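PDB 1ZJ8: sulfite reductase [ferredoxin] from Mycobacterium tuberculosis, which catalyses the reduction of sulfite to sulfide with electrons from reduced ferredoxin, using one siroheme and one [4Fe-4S] cluster per subunit. Local coordinates for residues A379-I384 against L392-I397; S182-E187 against Q346-G351; I486-Q491 against D534-V539. All blocks are in the same frame, centred on the assembly; numbering follows the deposited sequence.

In the fold
Contact 2 joins two parts of the fold, whereas contacts 1 and 3 each lie within one. In chain order contact 2 spans the longest separation, joining the first 4Fe-4S domain to the edge of the second ferredoxin-like half domain; contact 1 then builds the interior of that half domain, and contact 3 lies in the second 4Fe-4S domain. Contacts 1 and 2 have centres about 11 Å apart, reach the same five-stranded antiparallel sheet and touch through a salt bridge between Arg383 and Glu187. Contact 3, its centre about 36 Å from both, packs a helix on a separate mixed sheet, with the Phe488 side chain about 10 Å from the iron-sulfur cluster.

Contact 1: residues A379-I384 against L392-I397; sequences AGSDRI and LVILDI
Ile384 and Ile394 face each other as a non-hydrogen-bonded antiparallel pair, CA atoms 4.2 Å apart, and just beyond them Leu395 N donates to Arg383 O (2.9 Å, 166° at the hydrogen) before the two backbones diverge. Where the sheet ladder has ended, a side chain continues the bonding: Ser381 OG donates to Leu395 O at 2.9 Å, approaching moderately tilted from the carbonyl plane. A trans chi1 of 157° swings the hydroxyl across to the strand, and the same oxygen weakly accepts from Arg383 N, which ties the loop's curve to the strand's backbone.

Arg383 follows the outer flank. Its chain bends at chi2 and chi3, bringing NH1 to Asp396 OD1 at 2.7 Å in a salt bridge; the individual hydrogen bonds from NH1 to the two carboxylate oxygens are weak. The side chains meet at about a right angle, with guanidinium and carboxylate planes 40° apart. Leu395 CD1 sits over the centre of one guanidinium face, so the charged end is packed on a methyl group while its edge meets the carboxylate. NH2 has a second anionic partner in Glu187, which probably helps to fix the turn of the group.

On the buried face Ile384 CD1 meets Ile394 CD1, and the Ile384 side chain lies beside that of Leu392, their CD1 atoms 4.2 Å apart. Farther back, Ile397 CD1 fills in against Ser381 CB and Ala379 CB.

Helix 366-379 ends in a Schellman motif at Gly380 and packs through Met376 and Val372 on Ile384 and Ile394, while helix 399-411 meets Ile397. Within the antiparallel sheet, strand 392-397 lies between 384-386 and 353-357, with a G1 beta bulge at Asp396 and Ile397 opposite Asn353.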
loop_
_atom_site.group_PDB
_atom_site.type_symbol
_atom_site.label_atom_id
_atom_site.label_comp_id
_atom_site.label_asym_id
_atom_site.label_seq_id
_atom_site.Cartn_x
_atom_site.Cartn_y
_atom_site.Cartn_z
ATOM N N ALA A 379 -8.316 8.090 26.799
ATOM C CA ALA A 379 -9.555 8.461 26.140
ATOM C C ALA A 379 -10.591 7.330 26.165
ATOM O O ALA A 379 -11.729 7.506 25.705
ATOM C CB ALA A 379 -9.259 8.877 24.695
ATOM N N GLY A 380 -10.211 6.184 26.720
ATOM C CA GLY A 380 -11.137 5.069 26.866
ATOM C C GLY A 380 -11.381 4.296 25.585
ATOM O O GLY A 380 -12.400 3.606 25.474
ATOM N N SER A 381 -10.422 4.365 24.649
ATOM C CA SER A 381 -10.535 3.710 23.336
ATOM C C SER A 381 -9.622 2.508 23.185
ATOM O O SER A 381 -8.455 2.564 23.564
ATOM C CB SER A 381 -10.213 4.702 22.206
ATOM O OG SER A 381 -9.786 4.037 21.009
ATOM N N ASP A 382 -10.153 1.443 22.587
ATOM C CA ASP A 382 -9.407 0.227 22.311
ATOM C C ASP A 382 -9.406 -0.122 20.832
ATOM O O ASP A 382 -9.085 -1.273 20.485
ATOM C CB ASP A 382 -10.037 -0.929 23.088
ATOM C CG ASP A 382 -9.210 -2.223 23.038
ATOM O OD1 ASP A 382 -8.026 -2.199 23.482
ATOM O OD2 ASP A 382 -9.764 -3.260 22.572
ATOM N N ARG A 383 -9.764 0.828 19.959
ATOM C CA ARG A 383 -9.664 0.609 18.499
ATOM C C ARG A 383 -8.994 1.746 17.733
ATOM O O ARG A 383 -9.434 2.896 17.803
ATOM C CB ARG A 383 -11.031 0.458 17.835
ATOM C CG ARG A 383 -11.932 -0.626 18.348
ATOM C CD ARG A 383 -13.358 -0.091 18.339
ATOM N NE ARG A 383 -14.227 -0.614 17.285
ATOM C CZ ARG A 383 -15.393 -0.068 16.929
ATOM N NH1 ARG A 383 -15.829 1.046 17.487
ATOM N NH2 ARG A 383 -16.124 -0.642 15.987
ATOM N N ILE A 384 -7.987 1.375 16.948
ATOM C CA ILE A 384 -7.263 2.265 16.061
ATOM C C ILE A 384 -7.080 1.516 14.735
ATOM O O ILE A 384 -7.013 0.276 14.713
ATOM C CB ILE A 384 -5.896 2.670 16.676
ATOM C CG1 ILE A 384 -5.034 3.437 15.669
ATOM C CG2 ILE A 384 -5.091 1.448 17.134
ATOM C CD1 ILE A 384 -3.793 4.110 16.296
ATOM N N LEU A 392 -3.213 7.299 10.359
ATOM C CA LEU A 392 -3.908 6.496 11.370
ATOM C C LEU A 392 -5.112 7.191 11.963
ATOM O O LEU A 392 -5.095 8.398 12.178
ATOM C CB LEU A 392 -2.965 6.016 12.485
ATOM C CG LEU A 392 -1.631 6.706 12.732
ATOM C CD1 LEU A 392 -0.972 6.146 14.014
ATOM C CD2 LEU A 392 -0.686 6.525 11.563
ATOM N N VAL A 393 -6.145 6.400 12.241
ATOM C CA VAL A 393 -7.339 6.923 12.884
ATOM C C VAL A 393 -7.732 6.121 14.122
ATOM O O VAL A 393 -7.705 4.893 14.109
ATOM C CB VAL A 393 -8.508 7.120 11.864
ATOM C CG1 VAL A 393 -8.188 6.478 10.529
ATOM C CG2 VAL A 393 -9.842 6.651 12.420
ATOM N N ILE A 394 -8.087 6.851 15.181
ATOM C CA ILE A 394 -8.542 6.300 16.467
ATOM C C ILE A 394 -10.057 6.397 16.587
ATOM O O ILE A 394 -10.598 7.476 16.417
ATOM C CB ILE A 394 -8.013 7.136 17.665
ATOM C CG1 ILE A 394 -6.562 7.598 17.475
ATOM C CG2 ILE A 394 -8.139 6.352 18.973
ATOM C CD1 ILE A 394 -5.555 6.498 17.549
ATOM N N LEU A 395 -10.738 5.308 16.939
ATOM C CA LEU A 395 -12.194 5.343 17.107
ATOM C C LEU A 395 -12.647 5.505 18.572
ATOM O O LEU A 395 -11.844 5.423 19.499
ATOM C CB LEU A 395 -12.798 4.067 16.524
ATOM C CG LEU A 395 -12.291 3.610 15.170
ATOM C CD1 LEU A 395 -13.055 2.386 14.764
ATOM C CD2 LEU A 395 -12.468 4.695 14.155
ATOM N N ASP A 396 -13.951 5.718 18.754
ATOM C CA ASP A 396 -14.596 5.717 20.069
ATOM C C ASP A 396 -14.046 6.785 21.004
ATOM O O ASP A 396 -13.823 6.513 22.183
ATOM C CB ASP A 396 -14.454 4.354 20.731
ATOM C CG ASP A 396 -14.637 3.197 19.754
ATOM O OD1 ASP A 396 -15.103 3.432 18.618
ATOM O OD2 ASP A 396 -14.293 2.050 20.129
ATOM N N ILE A 397 -13.808 7.983 20.469
ATOM C CA ILE A 397 -13.437 9.147 21.270
ATOM C C ILE A 397 -14.730 9.896 21.642
ATOM O O ILE A 397 -15.396 10.469 20.758
ATOM C CB ILE A 397 -12.461 10.141 20.501
ATOM C CG1 ILE A 397 -11.253 9.418 19.897
ATOM C CG2 ILE A 397 -11.959 11.251 21.413
ATOM C CD1 ILE A 397 -10.524 8.480 20.844
#

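Contact 2: residues S182-E187 against Q346-G351; sequences SPLAGE and QRLKNG
Leu184 and Gln346 come at each other from opposite directions, and Leu184 CD2 sits over the face of the Gln346 amide, 3.3 Å from CD. Gln346 places CG between its backbone N and carbonyl carbon (chi1 69°) and then extends, which carries the amide to the leucine; its NE2 bonds to His342. The same Leu184 methyl packs on Leu348 CD2, which lies close to Glu187 CB.

Glu187 shows how one residue can join two distant segments of one chain through both backbone and side chain. Its O accepts from Lys349 N in a nearly straight bond of 3.0 Å, 170° at the hydrogen. Its side chain, folded by a chi2 of -65°, brings OE1 round to Asn350 N at 3.2 Å in a bond bent at the hydrogen, while OE2 goes to Arg383. Lys349 lays its aliphatic CG and CD along the Glu187 carbonyl.

Segment 182-187 is a loop after strand 176-181 of the mixed sheet, opening with an ST turn at Ser182; 346-351 begins in the end of edge strand 344-347 of the antiparallel sheet and continues as a loop, with Leu184, Gln346 and Leu348 packing on Ala354 of neighbouring strand 353-357.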
loop_
_atom_site.group_PDB
_atom_site.type_symbol
_atom_site.label_atom_id
_atom_site.label_comp_id
_atom_site.label_asym_id
_atom_site.label_seq_id
_atom_site.Cartn_x
_atom_site.Cartn_y
_atom_site.Cartn_z
ATOM N N SER A 182 -11.887 -0.474 5.021
ATOM C CA SER A 182 -12.218 0.875 5.465
ATOM C C SER A 182 -11.738 1.083 6.891
ATOM O O SER A 182 -12.108 0.314 7.803
ATOM C CB SER A 182 -13.722 1.130 5.447
ATOM O OG SER A 182 -14.048 2.272 6.220
ATOM N N PRO A 183 -10.918 2.120 7.097
ATOM C CA PRO A 183 -10.542 2.563 8.430
ATOM C C PRO A 183 -11.711 2.889 9.330
ATOM O O PRO A 183 -11.494 3.090 10.517
ATOM C CB PRO A 183 -9.775 3.868 8.155
ATOM C CG PRO A 183 -9.258 3.733 6.825
ATOM C CD PRO A 183 -10.269 2.928 6.059
ATOM N N LEU A 184 -12.916 3.014 8.775
ATOM C CA LEU A 184 -14.130 3.252 9.579
ATOM C C LEU A 184 -15.166 2.168 9.373
ATOM O O LEU A 184 -16.367 2.417 9.477
ATOM C CB LEU A 184 -14.731 4.624 9.258
ATOM C CG LEU A 184 -14.151 5.680 10.192
ATOM C CD1 LEU A 184 -12.888 6.300 9.590
ATOM C CD2 LEU A 184 -15.195 6.720 10.487
ATOM N N ALA A 185 -14.701 0.959 9.092
ATOM C CA ALA A 185 -15.595 -0.160 8.895
ATOM C C ALA A 185 -16.441 -0.371 10.166
ATOM O O ALA A 185 -15.894 -0.521 11.266
ATOM C CB ALA A 185 -14.803 -1.385 8.555
ATOM N N GLY A 186 -17.766 -0.334 10.016
ATOM C CA GLY A 186 -18.685 -0.507 11.138
ATOM C C GLY A 186 -19.063 0.734 11.929
ATOM O O GLY A 186 -19.894 0.659 12.845
ATOM N N GLU A 187 -18.455 1.874 11.604
ATOM C CA GLU A 187 -18.805 3.121 12.289
ATOM C C GLU A 187 -19.094 4.330 11.387
ATOM O O GLU A 187 -19.653 5.331 11.875
ATOM C CB GLU A 187 -17.734 3.484 13.315
ATOM C CG GLU A 187 -17.467 2.377 14.367
ATOM C CD GLU A 187 -18.660 2.085 15.293
ATOM O OE1 GLU A 187 -19.634 2.881 15.271
ATOM O OE2 GLU A 187 -18.601 1.081 16.055
ATOM N N GLN A 346 -14.595 13.028 12.767
ATOM C CA GLN A 346 -15.926 12.708 12.223
ATOM C C GLN A 346 -16.802 11.962 13.226
ATOM O O GLN A 346 -16.296 11.300 14.120
ATOM C CB GLN A 346 -15.840 11.959 10.887
ATOM C CG GLN A 346 -15.311 10.562 10.959
ATOM C CD GLN A 346 -15.414 9.858 9.630
ATOM O OE1 GLN A 346 -16.508 9.451 9.225
ATOM N NE2 GLN A 346 -14.279 9.694 8.939
ATOM N N ARG A 347 -18.116 12.103 13.057
ATOM C CA ARG A 347 -19.099 11.496 13.926
ATOM C C ARG A 347 -19.376 10.056 13.474
ATOM O O ARG A 347 -19.386 9.739 12.273
ATOM C CB ARG A 347 -20.389 12.323 13.912
ATOM C CG ARG A 347 -21.504 11.831 14.837
ATOM C CD ARG A 347 -21.175 11.958 16.327
ATOM N NE ARG A 347 -21.022 13.359 16.718
ATOM C CZ ARG A 347 -20.529 13.794 17.883
ATOM N NH1 ARG A 347 -20.145 12.952 18.835
ATOM N NH2 ARG A 347 -20.423 15.096 18.103
ATOM N N LEU A 348 -19.625 9.199 14.464
ATOM C CA LEU A 348 -19.755 7.770 14.258
ATOM C C LEU A 348 -21.136 7.256 14.634
ATOM O O LEU A 348 -21.833 7.872 15.451
ATOM C CB LEU A 348 -18.690 7.081 15.092
ATOM C CG LEU A 348 -17.286 7.537 14.708
ATOM C CD1 LEU A 348 -16.262 6.745 15.506
ATOM C CD2 LEU A 348 -17.060 7.357 13.230
ATOM N N LYS A 349 -21.516 6.128 14.020
ATOM C CA LYS A 349 -22.738 5.422 14.380
ATOM C C LYS A 349 -22.811 5.164 15.887
ATOM O O LYS A 349 -23.900 5.150 16.418
ATOM C CB LYS A 349 -22.845 4.108 13.603
ATOM C CG LYS A 349 -23.144 4.245 12.103
ATOM C CD LYS A 349 -22.757 2.950 11.297
ATOM C CE LYS A 349 -23.675 1.717 11.608
ATOM N NZ LYS A 349 -23.534 1.161 12.999
ATOM N N ASN A 350 -21.666 4.924 16.549
ATOM C CA ASN A 350 -21.549 4.879 18.025
ATOM C C ASN A 350 -22.227 6.063 18.707
ATOM O O ASN A 350 -22.687 5.979 19.847
ATOM C CB ASN A 350 -20.070 4.982 18.463
ATOM C CG ASN A 350 -19.343 3.675 18.418
ATOM O OD1 ASN A 350 -19.950 2.605 18.504
ATOM N ND2 ASN A 350 -18.023 3.742 18.298
ATOM N N GLY A 351 -22.198 7.198 18.028
ATOM C CA GLY A 351 -22.411 8.474 18.680
ATOM C C GLY A 351 -21.124 9.106 19.170
ATOM O O GLY A 351 -21.132 10.267 19.557
#

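Contact 3: residues I486-Q491 against D534-V539; sequences IGFKGQ and DYIDRV
Ile536 CD1 is the methyl on which this contact turns, lying 3.4 Å from Phe488 CZ and 3.7 Å from Ile486 CD1. It approaches the phenyl ring at the edge, in the ring plane, and its side chain crosses both strand residues obliquely. Beside it Ile486 CD1 and Val539 CG1 reach toward each other tip to tip, 4.0 Å apart. Tyr535, one turn before Val539 and with Val539 CB over one face of its ring, adds two contacts: Ile486 CG2 lies near the plane of the ring, at the edge by CE2, and Phe488 CZ comes obliquely to CD2 at 4.1 Å. All five touching residues are buried.

The next shell sets the tyrosine. A chi1 of 170° turns its ring back over the sheet, where Val506, Leu508 and Val527 touch it, and its hydroxyl bonds to Leu565 O near the C-terminus. Ile536 also rests on Leu452 of helix 442-455, and Phe488 on Phe504.

The axes of 534-539 and 486-491 run roughly antiparallel, at 153°, and approach to 11.4 Å. This is helix-on-sheet packing of an alpha/beta domain, here the second 4Fe-4S domain, whose cluster lies about 10 Å from the Phe488 side chain.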
loop_
_atom_site.group_PDB
_atom_site.type_symbol
_atom_site.label_atom_id
_atom_site.label_comp_id
_atom_site.label_asym_id
_atom_site.label_seq_id
_atom_site.Cartn_x
_atom_site.Cartn_y
_atom_site.Cartn_z
ATOM N N ILE A 486 0.691 15.360 -8.615
ATOM C CA ILE A 486 2.106 15.433 -8.920
ATOM C C ILE A 486 2.817 14.156 -8.458
ATOM O O ILE A 486 3.063 13.969 -7.274
ATOM C CB ILE A 486 2.745 16.656 -8.259
ATOM C CG1 ILE A 486 1.927 17.905 -8.572
ATOM C CG2 ILE A 486 4.195 16.823 -8.746
ATOM C CD1 ILE A 486 2.451 19.154 -7.963
ATOM N N GLY A 487 3.152 13.281 -9.398
ATOM C CA GLY A 487 3.834 12.032 -9.084
ATOM C C GLY A 487 5.285 12.139 -9.475
ATOM O O GLY A 487 5.608 12.749 -10.491
ATOM N N PHE A 488 6.170 11.560 -8.674
ATOM C CA PHE A 488 7.599 11.595 -8.961
ATOM C C PHE A 488 8.129 10.175 -9.048
ATOM O O PHE A 488 7.939 9.389 -8.122
ATOM C CB PHE A 488 8.345 12.373 -7.878
ATOM C CG PHE A 488 8.035 13.840 -7.861
ATOM C CD1 PHE A 488 8.778 14.725 -8.608
ATOM C CD2 PHE A 488 7.001 14.342 -7.086
ATOM C CE1 PHE A 488 8.496 16.076 -8.593
ATOM C CE2 PHE A 488 6.716 15.710 -7.070
ATOM C CZ PHE A 488 7.471 16.568 -7.822
ATOM N N LYS A 489 8.775 9.849 -10.169
ATOM C CA LYS A 489 9.403 8.534 -10.353
ATOM C C LYS A 489 10.900 8.726 -10.330
ATOM O O LYS A 489 11.482 9.288 -11.266
ATOM C CB LYS A 489 8.987 7.866 -11.673
ATOM C CG LYS A 489 9.661 6.472 -11.952
ATOM C CD LYS A 489 9.103 5.751 -13.205
ATOM C CE LYS A 489 9.076 6.644 -14.461
ATOM N NZ LYS A 489 8.413 5.965 -15.617
ATOM N N GLY A 490 11.520 8.252 -9.258
ATOM C CA GLY A 490 12.961 8.373 -9.085
ATOM C C GLY A 490 13.746 7.558 -10.097
ATOM O O GLY A 490 13.435 6.380 -10.338
ATOM N N GLN A 491 14.752 8.201 -10.693
ATOM C CA GLN A 491 15.670 7.554 -11.623
ATOM C C GLN A 491 16.992 8.312 -11.611
ATOM O O GLN A 491 17.086 9.391 -11.035
ATOM C CB GLN A 491 15.077 7.423 -13.044
ATOM C CG GLN A 491 14.915 8.707 -13.871
ATOM C CD GLN A 491 14.197 8.460 -15.225
ATOM O OE1 GLN A 491 14.290 9.269 -16.157
ATOM N NE2 GLN A 491 13.483 7.336 -15.325
ATOM N N ASP A 534 11.417 23.665 -5.395
ATOM C CA ASP A 534 11.395 24.701 -6.424
ATOM C C ASP A 534 10.349 24.388 -7.479
ATOM O O ASP A 534 9.528 25.230 -7.832
ATOM C CB ASP A 534 12.752 24.800 -7.130
ATOM C CG ASP A 534 13.870 25.272 -6.220
ATOM O OD1 ASP A 534 13.711 26.306 -5.552
ATOM O OD2 ASP A 534 14.934 24.625 -6.204
ATOM N N TYR A 535 10.399 23.167 -7.987
ATOM C CA TYR A 535 9.502 22.745 -9.053
ATOM C C TYR A 535 8.025 22.787 -8.649
ATOM O O TYR A 535 7.197 23.338 -9.370
ATOM C CB TYR A 535 9.858 21.332 -9.515
ATOM C CG TYR A 535 8.813 20.771 -10.429
ATOM C CD1 TYR A 535 8.895 20.958 -11.796
ATOM C CD2 TYR A 535 7.716 20.102 -9.921
ATOM C CE1 TYR A 535 7.926 20.476 -12.628
ATOM C CE2 TYR A 535 6.743 19.613 -10.741
ATOM C CZ TYR A 535 6.850 19.796 -12.093
ATOM O OH TYR A 535 5.868 19.299 -12.926
ATOM N N ILE A 536 7.707 22.178 -7.509
ATOM C CA ILE A 536 6.339 22.173 -6.988
ATOM C C ILE A 536 5.817 23.605 -6.839
ATOM O O ILE A 536 4.696 23.910 -7.241
ATOM C CB ILE A 536 6.235 21.509 -5.585
ATOM C CG1 ILE A 536 6.633 20.040 -5.604
ATOM C CG2 ILE A 536 4.810 21.614 -5.044
ATOM C CD1 ILE A 536 5.807 19.238 -6.497
ATOM N N ASP A 537 6.635 24.463 -6.233
ATOM C CA ASP A 537 6.304 25.867 -6.058
ATOM C C ASP A 537 6.002 26.517 -7.404
ATOM O O ASP A 537 4.946 27.132 -7.575
ATOM C CB ASP A 537 7.465 26.588 -5.369
ATOM C CG ASP A 537 7.238 28.097 -5.228
ATOM O OD1 ASP A 537 6.917 28.558 -4.113
ATOM O OD2 ASP A 537 7.404 28.831 -6.227
ATOM N N ARG A 538 6.931 26.370 -8.353
ATOM C CA ARG A 538 6.774 26.926 -9.694
ATOM C C ARG A 538 5.429 26.500 -10.266
ATOM O O ARG A 538 4.595 27.347 -10.570
ATOM C CB ARG A 538 7.929 26.459 -10.584
ATOM C CG ARG A 538 7.969 27.035 -11.991
ATOM C CD ARG A 538 9.378 26.892 -12.595
ATOM N NE ARG A 538 9.883 25.512 -12.638
ATOM C CZ ARG A 538 10.921 25.018 -11.938
ATOM N NH1 ARG A 538 11.615 25.748 -11.063
ATOM N NH2 ARG A 538 11.264 23.742 -12.103
ATOM N N VAL A 539 5.209 25.188 -10.354
ATOM C CA VAL A 539 4.050 24.638 -11.059
ATOM C C VAL A 539 2.725 24.980 -10.386
ATOM O O VAL A 539 1.728 25.254 -11.051
ATOM C CB VAL A 539 4.169 23.095 -11.244
ATOM C CG1 VAL A 539 3.717 22.326 -9.999
ATOM C CG2 VAL A 539 3.361 22.642 -12.444
#